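Local coordinates for calcium homeostasis modulator protein 5 (Homo sapiens, PDB 7D60) that assembles into undecameric, cone-shaped large-pore membrane channels whose gating and ion conductance are probably regulated by membrane lipids, at residues Lys145-Val156 / Ser162-Lys172; Lys86-Arg95 / Glu263-His272. All blocks are in the same frame, centred on the assembly; numbering follows the deposited sequence.

Interaction 1: Lys145-Val156 / Ser162-Lys172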
loop_
_atom_site.group_PDB
_atom_site.type_symbol
_atom_site.label_atom_id
_atom_site.label_comp_id
_atom_site.label_asym_id
_atom_site.label_seq_id
_atom_site.Cartn_x
_atom_site.Cartn_y
_atom_site.Cartn_z
ATOM N N LYS A 145 27.775 -56.676 -17.185
ATOM C CA LYS A 145 28.549 -55.983 -16.173
ATOM C C LYS A 145 29.738 -56.829 -15.743
ATOM O O LYS A 145 29.778 -58.033 -16.009
ATOM C CB LYS A 145 27.656 -55.669 -14.966
ATOM C CG LYS A 145 26.260 -55.225 -15.332
ATOM C CD LYS A 145 26.245 -53.844 -15.948
ATOM C CE LYS A 145 24.833 -53.468 -16.363
ATOM N NZ LYS A 145 24.298 -54.373 -17.416
ATOM N N PRO A 146 30.742 -56.232 -15.094
ATOM C CA PRO A 146 31.832 -57.030 -14.516
ATOM C C PRO A 146 31.356 -57.939 -13.389
ATOM O O PRO A 146 30.226 -57.865 -12.907
ATOM C CB PRO A 146 32.816 -55.976 -13.996
ATOM C CG PRO A 146 32.101 -54.670 -14.087
ATOM C CD PRO A 146 31.130 -54.815 -15.196
ATOM N N LYS A 147 32.274 -58.805 -12.952
ATOM C CA LYS A 147 31.929 -59.890 -12.038
ATOM C C LYS A 147 31.654 -59.417 -10.616
ATOM O O LYS A 147 31.133 -60.194 -9.811
ATOM C CB LYS A 147 33.043 -60.935 -12.023
ATOM C CG LYS A 147 32.539 -62.360 -11.911
ATOM C CD LYS A 147 33.549 -63.254 -11.217
ATOM C CE LYS A 147 32.945 -64.611 -10.896
ATOM N NZ LYS A 147 33.795 -65.399 -9.962
ATOM N N GLU A 148 31.986 -58.169 -10.285
ATOM C CA GLU A 148 31.670 -57.603 -8.981
ATOM C C GLU A 148 30.286 -56.957 -8.939
ATOM O O GLU A 148 30.033 -56.111 -8.075
ATOM C CB GLU A 148 32.741 -56.591 -8.574
ATOM C CG GLU A 148 33.263 -55.743 -9.715
ATOM C CD GLU A 148 34.437 -54.879 -9.304
ATOM O OE1 GLU A 148 34.664 -54.724 -8.086
ATOM O OE2 GLU A 148 35.138 -54.361 -10.197
ATOM N N CYS A 149 29.396 -57.326 -9.857
ATOM C CA CYS A 149 27.996 -56.935 -9.784
ATOM C C CYS A 149 27.168 -57.903 -8.957
ATOM O O CYS A 149 26.132 -57.508 -8.419
ATOM C CB CYS A 149 27.402 -56.835 -11.193
ATOM S SG CYS A 149 25.858 -55.898 -11.328
ATOM N N TRP A 150 27.606 -59.153 -8.839
ATOM C CA TRP A 150 26.881 -60.165 -8.088
ATOM C C TRP A 150 27.180 -60.130 -6.597
ATOM O O TRP A 150 26.608 -60.932 -5.853
ATOM C CB TRP A 150 27.213 -61.557 -8.627
ATOM C CG TRP A 150 26.445 -61.946 -9.844
ATOM C CD1 TRP A 150 25.394 -62.811 -9.906
ATOM C CD2 TRP A 150 26.675 -61.497 -11.183
ATOM N NE1 TRP A 150 24.951 -62.925 -11.199
ATOM C CE2 TRP A 150 25.721 -62.128 -12.003
ATOM C CE3 TRP A 150 27.593 -60.622 -11.768
ATOM C CZ2 TRP A 150 25.658 -61.908 -13.375
ATOM C CZ3 TRP A 150 27.529 -60.406 -13.129
ATOM C CH2 TRP A 150 26.571 -61.048 -13.917
ATOM N N GLU A 151 28.064 -59.243 -6.144
ATOM C CA GLU A 151 28.456 -59.228 -4.741
ATOM C C GLU A 151 28.304 -57.844 -4.129
ATOM O O GLU A 151 27.960 -57.716 -2.952
ATOM C CB GLU A 151 29.898 -59.713 -4.588
ATOM C CG GLU A 151 30.039 -61.221 -4.520
ATOM C CD GLU A 151 30.306 -61.842 -5.879
ATOM O OE1 GLU A 151 30.654 -61.096 -6.818
ATOM O OE2 GLU A 151 30.167 -63.076 -6.010
ATOM N N GLU A 152 28.563 -56.802 -4.913
ATOM C CA GLU A 152 28.541 -55.433 -4.416
ATOM C C GLU A 152 27.424 -54.616 -5.054
ATOM O O GLU A 152 27.576 -53.412 -5.265
ATOM C CB GLU A 152 29.890 -54.758 -4.645
ATOM C CG GLU A 152 31.078 -55.631 -4.290
ATOM C CD GLU A 152 32.408 -54.971 -4.595
ATOM O OE1 GLU A 152 32.407 -53.854 -5.155
ATOM O OE2 GLU A 152 33.455 -55.570 -4.274
ATOM N N LEU A 153 26.296 -55.257 -5.368
ATOM C CA LEU A 153 25.171 -54.517 -5.928
ATOM C C LEU A 153 24.496 -53.649 -4.877
ATOM O O LEU A 153 24.046 -52.542 -5.188
ATOM C CB LEU A 153 24.161 -55.478 -6.557
ATOM C CG LEU A 153 22.907 -54.858 -7.187
ATOM C CD1 LEU A 153 23.266 -53.812 -8.221
ATOM C CD2 LEU A 153 22.016 -55.910 -7.791
ATOM N N HIS A 154 24.474 -54.096 -3.619
ATOM C CA HIS A 154 23.780 -53.363 -2.567
ATOM C C HIS A 154 24.494 -52.091 -2.135
ATOM O O HIS A 154 23.984 -51.402 -1.251
ATOM C CB HIS A 154 23.557 -54.262 -1.354
ATOM C CG HIS A 154 24.814 -54.830 -0.775
ATOM N ND1 HIS A 154 25.230 -56.119 -1.026
ATOM C CD2 HIS A 154 25.735 -54.294 0.058
ATOM C CE1 HIS A 154 26.358 -56.348 -0.381
ATOM N NE2 HIS A 154 26.686 -55.256 0.284
ATOM N N LYS A 155 25.638 -51.757 -2.725
ATOM C CA LYS A 155 26.328 -50.513 -2.440
ATOM C C LYS A 155 26.162 -49.479 -3.540
ATOM O O LYS A 155 26.763 -48.410 -3.453
ATOM C CB LYS A 155 27.816 -50.777 -2.207
ATOM C CG LYS A 155 28.149 -51.194 -0.796
ATOM C CD LYS A 155 29.639 -51.303 -0.597
ATOM C CE LYS A 155 30.117 -52.708 -0.883
ATOM N NZ LYS A 155 29.336 -53.707 -0.115
ATOM N N VAL A 156 25.345 -49.758 -4.558
ATOM C CA VAL A 156 25.264 -48.882 -5.720
ATOM C C VAL A 156 24.514 -47.587 -5.416
ATOM O O VAL A 156 24.678 -46.598 -6.137
ATOM C CB VAL A 156 24.634 -49.657 -6.897
ATOM C CG1 VAL A 156 23.124 -49.755 -6.762
ATOM C CG2 VAL A 156 25.029 -49.056 -8.234
ATOM N N SER A 162 33.930 -50.052 -6.092
ATOM C CA SER A 162 35.091 -50.067 -6.980
ATOM C C SER A 162 34.800 -50.871 -8.248
ATOM O O SER A 162 35.420 -51.893 -8.530
ATOM C CB SER A 162 36.307 -50.616 -6.244
ATOM O OG SER A 162 37.502 -50.345 -6.956
ATOM N N MET A 163 33.817 -50.400 -9.011
ATOM C CA MET A 163 33.529 -50.976 -10.319
ATOM C C MET A 163 33.252 -49.875 -11.341
ATOM O O MET A 163 32.249 -49.908 -12.054
ATOM C CB MET A 163 32.390 -51.995 -10.265
ATOM C CG MET A 163 31.138 -51.567 -9.533
ATOM S SD MET A 163 29.932 -52.901 -9.415
ATOM C CE MET A 163 29.909 -53.481 -11.104
ATOM N N LEU A 164 34.160 -48.876 -11.411
ATOM C CA LEU A 164 34.258 -47.919 -12.518
ATOM C C LEU A 164 33.016 -47.047 -12.686
ATOM O O LEU A 164 32.145 -47.379 -13.497
ATOM C CB LEU A 164 34.571 -48.640 -13.832
ATOM C CG LEU A 164 35.253 -47.801 -14.909
ATOM C CD1 LEU A 164 36.522 -47.173 -14.367
ATOM C CD2 LEU A 164 35.558 -48.652 -16.126
ATOM N N PRO A 165 32.901 -45.934 -11.923
ATOM C CA PRO A 165 31.615 -45.233 -11.709
ATOM C C PRO A 165 30.772 -44.791 -12.907
ATOM O O PRO A 165 29.690 -44.236 -12.703
ATOM C CB PRO A 165 32.044 -43.993 -10.916
ATOM C CG PRO A 165 33.310 -44.381 -10.258
ATOM C CD PRO A 165 34.010 -45.271 -11.221
ATOM N N THR A 166 31.229 -44.993 -14.142
ATOM C CA THR A 166 30.295 -44.947 -15.258
ATOM C C THR A 166 29.442 -46.205 -15.340
ATOM O O THR A 166 28.411 -46.193 -16.017
ATOM C CB THR A 166 31.037 -44.743 -16.580
ATOM O OG1 THR A 166 31.793 -45.918 -16.895
ATOM C CG2 THR A 166 31.969 -43.546 -16.486
ATOM N N VAL A 167 29.852 -47.286 -14.676
ATOM C CA VAL A 167 29.016 -48.478 -14.579
ATOM C C VAL A 167 28.032 -48.358 -13.416
ATOM O O VAL A 167 26.916 -48.880 -13.488
ATOM C CB VAL A 167 29.905 -49.729 -14.455
ATOM C CG1 VAL A 167 29.097 -51.011 -14.547
ATOM C CG2 VAL A 167 30.960 -49.723 -15.537
ATOM N N ASN A 168 28.407 -47.648 -12.352
ATOM C CA ASN A 168 27.492 -47.447 -11.235
ATOM C C ASN A 168 26.376 -46.477 -11.588
ATOM O O ASN A 168 25.274 -46.580 -11.043
ATOM C CB ASN A 168 28.248 -46.934 -10.011
ATOM C CG ASN A 168 29.120 -47.993 -9.382
ATOM O OD1 ASN A 168 28.839 -49.183 -9.484
ATOM N ND2 ASN A 168 30.186 -47.564 -8.721
ATOM N N GLU A 169 26.637 -45.532 -12.487
ATOM C CA GLU A 169 25.622 -44.560 -12.861
ATOM C C GLU A 169 24.584 -45.135 -13.812
ATOM O O GLU A 169 23.498 -44.563 -13.941
ATOM C CB GLU A 169 26.281 -43.331 -13.488
ATOM C CG GLU A 169 25.501 -42.036 -13.329
ATOM C CD GLU A 169 25.123 -41.736 -11.888
ATOM O OE1 GLU A 169 26.002 -41.818 -11.005
ATOM O OE2 GLU A 169 23.944 -41.412 -11.640
ATOM N N GLU A 170 24.883 -46.247 -14.474
ATOM C CA GLU A 170 23.911 -46.894 -15.340
ATOM C C GLU A 170 23.280 -48.122 -14.702
ATOM O O GLU A 170 22.403 -48.735 -15.312
ATOM C CB GLU A 170 24.549 -47.266 -16.680
ATOM C CG GLU A 170 25.724 -48.203 -16.594
ATOM C CD GLU A 170 25.346 -49.637 -16.892
ATOM O OE1 GLU A 170 24.200 -49.873 -17.326
ATOM O OE2 GLU A 170 26.202 -50.524 -16.708
ATOM N N LEU A 171 23.710 -48.505 -13.502
ATOM C CA LEU A 171 22.935 -49.456 -12.719
ATOM C C LEU A 171 21.864 -48.750 -11.906
ATOM O O LEU A 171 20.875 -49.373 -11.516
ATOM C CB LEU A 171 23.849 -50.259 -11.797
ATOM C CG LEU A 171 24.466 -51.528 -12.376
ATOM C CD1 LEU A 171 25.605 -51.996 -11.499
ATOM C CD2 LEU A 171 23.426 -52.610 -12.515
ATOM N N LYS A 172 22.045 -47.460 -11.642
ATOM C CA LYS A 172 21.021 -46.662 -10.991
ATOM C C LYS A 172 19.972 -46.153 -11.965
ATOM O O LYS A 172 18.955 -45.613 -11.526
ATOM C CB LYS A 172 21.654 -45.477 -10.274
ATOM C CG LYS A 172 22.189 -45.802 -8.906
ATOM C CD LYS A 172 23.014 -44.656 -8.362
ATOM C CE LYS A 172 22.212 -43.371 -8.312
ATOM N NZ LYS A 172 23.065 -42.220 -7.917
#

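Interaction 2: Lys86-Arg95 / Glu263-His272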
loop_
_atom_site.group_PDB
_atom_site.type_symbol
_atom_site.label_atom_id
_atom_site.label_comp_id
_atom_site.label_asym_id
_atom_site.label_seq_id
_atom_site.Cartn_x
_atom_site.Cartn_y
_atom_site.Cartn_z
ATOM N N LYS A 86 -30.298 -59.183 12.780
ATOM C CA LYS A 86 -30.681 -57.968 12.074
ATOM C C LYS A 86 -29.616 -57.506 11.092
ATOM O O LYS A 86 -29.844 -56.534 10.365
ATOM C CB LYS A 86 -30.990 -56.850 13.070
ATOM C CG LYS A 86 -29.770 -56.211 13.693
ATOM C CD LYS A 86 -30.165 -55.293 14.834
ATOM C CE LYS A 86 -29.072 -55.223 15.882
ATOM N NZ LYS A 86 -29.433 -54.299 16.985
ATOM N N ILE A 87 -28.466 -58.176 11.057
ATOM C CA ILE A 87 -27.398 -57.864 10.116
ATOM C C ILE A 87 -27.288 -59.042 9.154
ATOM O O ILE A 87 -26.835 -58.893 8.014
ATOM C CB ILE A 87 -26.081 -57.583 10.864
ATOM C CG1 ILE A 87 -26.326 -56.542 11.952
ATOM C CG2 ILE A 87 -25.036 -57.004 9.946
ATOM C CD1 ILE A 87 -25.153 -56.318 12.848
ATOM N N PHE A 88 -27.748 -60.211 9.595
ATOM C CA PHE A 88 -27.885 -61.395 8.754
ATOM C C PHE A 88 -29.358 -61.750 8.594
ATOM O O PHE A 88 -29.831 -62.686 9.250
ATOM C CB PHE A 88 -27.154 -62.593 9.359
ATOM C CG PHE A 88 -25.689 -62.379 9.555
ATOM C CD1 PHE A 88 -24.805 -62.585 8.515
ATOM C CD2 PHE A 88 -25.194 -61.987 10.787
ATOM C CE1 PHE A 88 -23.453 -62.399 8.697
ATOM C CE2 PHE A 88 -23.840 -61.793 10.977
ATOM C CZ PHE A 88 -22.970 -61.998 9.928
ATOM N N PRO A 89 -30.116 -61.051 7.751
ATOM C CA PRO A 89 -31.552 -61.325 7.650
ATOM C C PRO A 89 -31.817 -62.613 6.880
ATOM O O PRO A 89 -30.926 -63.213 6.281
ATOM C CB PRO A 89 -32.099 -60.103 6.909
ATOM C CG PRO A 89 -30.957 -59.572 6.141
ATOM C CD PRO A 89 -29.680 -60.024 6.790
ATOM N N ARG A 90 -33.082 -63.035 6.915
ATOM C CA ARG A 90 -33.429 -64.358 6.406
ATOM C C ARG A 90 -33.630 -64.359 4.897
ATOM O O ARG A 90 -33.234 -65.313 4.219
ATOM C CB ARG A 90 -34.681 -64.879 7.111
ATOM C CG ARG A 90 -34.492 -65.125 8.598
ATOM C CD ARG A 90 -33.984 -66.536 8.881
ATOM N NE ARG A 90 -32.540 -66.660 8.686
ATOM C CZ ARG A 90 -31.628 -66.320 9.591
ATOM N NH1 ARG A 90 -32.004 -65.840 10.768
ATOM N NH2 ARG A 90 -30.338 -66.465 9.320
ATOM N N GLY A 91 -34.246 -63.308 4.355
ATOM C CA GLY A 91 -34.482 -63.266 2.920
ATOM C C GLY A 91 -33.212 -63.012 2.130
ATOM O O GLY A 91 -32.932 -63.699 1.144
ATOM N N HIS A 92 -32.427 -62.025 2.553
ATOM C CA HIS A 92 -31.193 -61.645 1.874
ATOM C C HIS A 92 -30.038 -61.926 2.827
ATOM O O HIS A 92 -29.564 -61.029 3.526
ATOM C CB HIS A 92 -31.227 -60.173 1.459
ATOM C CG HIS A 92 -32.524 -59.745 0.849
ATOM N ND1 HIS A 92 -33.626 -59.406 1.604
ATOM C CD2 HIS A 92 -32.897 -59.601 -0.445
ATOM C CE1 HIS A 92 -34.621 -59.074 0.804
ATOM N NE2 HIS A 92 -34.207 -59.184 -0.445
ATOM N N SER A 93 -29.563 -63.170 2.834
ATOM C CA SER A 93 -28.478 -63.545 3.730
ATOM C C SER A 93 -27.108 -63.153 3.197
ATOM O O SER A 93 -26.123 -63.265 3.931
ATOM C CB SER A 93 -28.512 -65.052 3.994
ATOM O OG SER A 93 -27.589 -65.409 5.008
ATOM N N CYS A 94 -27.023 -62.697 1.949
ATOM C CA CYS A 94 -25.756 -62.348 1.325
ATOM C C CYS A 94 -25.620 -60.851 1.079
ATOM O O CYS A 94 -24.690 -60.430 0.388
ATOM C CB CYS A 94 -25.593 -63.118 0.013
ATOM S SG CYS A 94 -23.880 -63.443 -0.490
ATOM N N ARG A 95 -26.527 -60.036 1.619
ATOM C CA ARG A 95 -26.372 -58.591 1.508
ATOM C C ARG A 95 -25.320 -58.055 2.474
ATOM O O ARG A 95 -24.713 -57.014 2.199
ATOM C CB ARG A 95 -27.724 -57.897 1.730
ATOM C CG ARG A 95 -27.690 -56.404 1.445
ATOM C CD ARG A 95 -29.021 -55.715 1.349
ATOM N NE ARG A 95 -28.842 -54.275 1.520
ATOM C CZ ARG A 95 -28.402 -53.439 0.581
ATOM N NH1 ARG A 95 -28.097 -53.875 -0.636
ATOM N NH2 ARG A 95 -28.275 -52.151 0.861
ATOM N N GLU A 263 -34.863 -50.231 17.476
ATOM C CA GLU A 263 -34.023 -51.253 16.867
ATOM C C GLU A 263 -34.545 -51.696 15.510
ATOM O O GLU A 263 -33.760 -52.149 14.673
ATOM C CB GLU A 263 -33.902 -52.463 17.791
ATOM C CG GLU A 263 -33.317 -52.158 19.157
ATOM C CD GLU A 263 -31.920 -51.559 19.097
ATOM O OE1 GLU A 263 -30.966 -52.305 18.797
ATOM O OE2 GLU A 263 -31.773 -50.345 19.366
ATOM N N ALA A 264 -35.852 -51.583 15.272
ATOM C CA ALA A 264 -36.400 -51.964 13.977
ATOM C C ALA A 264 -36.087 -50.932 12.908
ATOM O O ALA A 264 -35.993 -51.277 11.727
ATOM C CB ALA A 264 -37.906 -52.173 14.081
ATOM N N ALA A 265 -35.914 -49.674 13.292
ATOM C CA ALA A 265 -35.585 -48.618 12.348
ATOM C C ALA A 265 -34.097 -48.520 12.056
ATOM O O ALA A 265 -33.691 -47.628 11.306
ATOM C CB ALA A 265 -36.085 -47.275 12.868
ATOM N N SER A 266 -33.279 -49.404 12.623
ATOM C CA SER A 266 -31.836 -49.387 12.424
ATOM C C SER A 266 -31.341 -50.580 11.618
ATOM O O SER A 266 -30.141 -50.854 11.607
ATOM C CB SER A 266 -31.116 -49.336 13.768
ATOM O OG SER A 266 -31.141 -48.033 14.310
ATOM N N GLU A 267 -32.232 -51.290 10.939
ATOM C CA GLU A 267 -31.830 -52.465 10.189
ATOM C C GLU A 267 -31.231 -52.068 8.842
ATOM O O GLU A 267 -31.066 -50.891 8.520
ATOM C CB GLU A 267 -33.013 -53.404 10.007
ATOM C CG GLU A 267 -33.443 -54.073 11.285
ATOM C CD GLU A 267 -34.579 -55.042 11.076
ATOM O OE1 GLU A 267 -34.971 -55.257 9.912
ATOM O OE2 GLU A 267 -35.084 -55.592 12.075
ATOM N N LEU A 268 -30.904 -53.076 8.043
ATOM C CA LEU A 268 -30.256 -52.878 6.755
ATOM C C LEU A 268 -31.307 -52.897 5.652
ATOM O O LEU A 268 -32.164 -53.784 5.620
ATOM C CB LEU A 268 -29.210 -53.966 6.528
ATOM C CG LEU A 268 -28.070 -53.660 5.567
ATOM C CD1 LEU A 268 -27.266 -52.479 6.076
ATOM C CD2 LEU A 268 -27.191 -54.884 5.428
ATOM N N HIS A 269 -31.236 -51.924 4.749
ATOM C CA HIS A 269 -32.298 -51.674 3.784
ATOM C C HIS A 269 -31.982 -52.310 2.437
ATOM O O HIS A 269 -30.919 -52.063 1.862
ATOM C CB HIS A 269 -32.516 -50.172 3.608
ATOM C CG HIS A 269 -33.552 -49.832 2.584
ATOM N ND1 HIS A 269 -34.762 -50.481 2.507
ATOM C CD2 HIS A 269 -33.555 -48.911 1.594
ATOM C CE1 HIS A 269 -35.468 -49.976 1.513
ATOM N NE2 HIS A 269 -34.758 -49.021 0.943
ATOM N N SER A 270 -32.919 -53.107 1.930
ATOM C CA SER A 270 -32.845 -53.676 0.591
ATOM C C SER A 270 -34.126 -53.341 -0.156
ATOM O O SER A 270 -35.221 -53.532 0.378
ATOM C CB SER A 270 -32.652 -55.190 0.642
ATOM O OG SER A 270 -33.759 -55.812 1.267
ATOM N N PHE A 271 -33.989 -52.859 -1.388
ATOM C CA PHE A 271 -35.144 -52.405 -2.150
ATOM C C PHE A 271 -35.987 -53.578 -2.636
ATOM O O PHE A 271 -35.465 -54.623 -3.026
ATOM C CB PHE A 271 -34.695 -51.563 -3.345
ATOM C CG PHE A 271 -35.805 -50.779 -3.988
ATOM C CD1 PHE A 271 -36.143 -49.524 -3.517
ATOM C CD2 PHE A 271 -36.509 -51.294 -5.069
ATOM C CE1 PHE A 271 -37.164 -48.801 -4.102
ATOM C CE2 PHE A 271 -37.534 -50.578 -5.654
ATOM C CZ PHE A 271 -37.858 -49.329 -5.171
ATOM N N HIS A 272 -37.305 -53.387 -2.616
ATOM C CA HIS A 272 -38.259 -54.304 -3.223
ATOM C C HIS A 272 -39.171 -53.506 -4.140
ATOM O O HIS A 272 -39.710 -52.473 -3.736
ATOM C CB HIS A 272 -39.084 -55.040 -2.170
ATOM C CG HIS A 272 -38.312 -56.083 -1.425
ATOM N ND1 HIS A 272 -38.171 -56.067 -0.055
ATOM C CD2 HIS A 272 -37.636 -57.170 -1.862
ATOM C CE1 HIS A 272 -37.441 -57.101 0.321
ATOM N NE2 HIS A 272 -37.105 -57.787 -0.756
#

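Interaction 1: Lys145-Val156 / Ser162-Lys172
M163 pushes into the bend of chain from P146 to C149. The torsions steer it there: CG stands between the backbone N and the carbonyl carbon (chi1 48°), and a bend at the sulfur (chi3 -48°) swings the methyl inward. CE of M163 comes to 3.9 Å from CG of P146, with CB of C149 beside it. SD of M163 lies 3.5 Å from the carbonyl O of E148, whose side chain slides past M163 in the opposite direction. An unbranched, flexible methionine can thread such a curved recess, and the rigid proline ring gives it a fixed wall.

The second bump is L171. Its CD1 approaches SG of C149 at 3.9 Å and also meets L153, while its CB packs 3.9 Å from CG2 of V156; L171 and V156 meet roughly at a right angle, so the valine methyl fits beside the leucine stem. I141 of helix 138-141 also borders L171. Here the extracellular loop between S3 and S4, tied internally by the C142-C149 disulfide, folds back on the start of helix 168-203, which carries S4. A type I turn from L164 to V167 leads into that helix.

K145 lies with its aliphatic part against V167 and E170. CD of K145 passes 4.3 Å from CG1 of V167, and its CE sits 3.3 Å from OE2 of E170. NZ of K145 stays 4.4 Å from OE2 of E170, too far for a salt bridge, though the opposite charges probably still attract. CD of K172 rests 3.4 Å from the carbonyl O of V156.

Interaction 2: Lys86-Arg95 / Glu263-His272
R95 reaches across to the backbone of H269 and S270 where the cytoplasmic loop joining S2 to S3 meets the end of helix 259-264 and the extended chain after it. With CG anti to the backbone N (chi1 -172°) and the chain extended as far as NE, the long arginine spans the gap; CD of R95 packs 3.7 Å from CB of S270. The carbonyl O of H269 lies over a face of the guanidinium, 2.8 Å from NH2 of R95, at an angle too poor for a clear hydrogen bond, though the positive group probably still suits the carbonyl. With an alanine here, that carbonyl would probably lose its positive neighbour and S270 would be left beside a gap where CD had been.

H92 and H272 approach from opposite directions and meet rim to rim, centroids 5.0 Å apart and planes at 39°. The compact serine S270 fits beside them: its OG lies over one face of the H92 ring, 3.4 Å from its plane and displaced toward the rim near CE1.

At the other end of the contact, K86 NZ forms a 3.1 Å salt bridge with OE1 of E263. Both groups also hydrogen-bond to OG of S208 of a neighbouring subunit, so the charged pair belongs to a subunit interface. Lysine suits this place because its methylenes can pack while the amine carries the charge: CB of K86 lies 4.1 Å from CG of E267.

Other parts of the chain position 263-272. L268 points toward 86-95 and also packs on L76 and V99, while F271 points away and its ring meets W215. NE2 of H269 makes a weak hydrogen bond to the carbonyl O of H277.

Following the chain from the N terminus, 86-95 comes first, in the cytoplasmic loop between helices 71-77 and 95-106. The chain then crosses the membrane as S3 and reaches the extracellular side, where interaction 1 joins 145-156 to 162-172 and closes a short loop with five residues between. S4 carries the chain back, helix 209-246 follows, and 263-272 finally returns to 86-95, so that interaction 2 closes a loop spanning 167 intervening residues, mostly helical. Interaction 1 is nested wholly inside it. The two lie on opposite sides of the chain's centre, their own centres about 62 Å apart: one ties an extracellular loop to the S4 helix, the other two cytoplasmic regions.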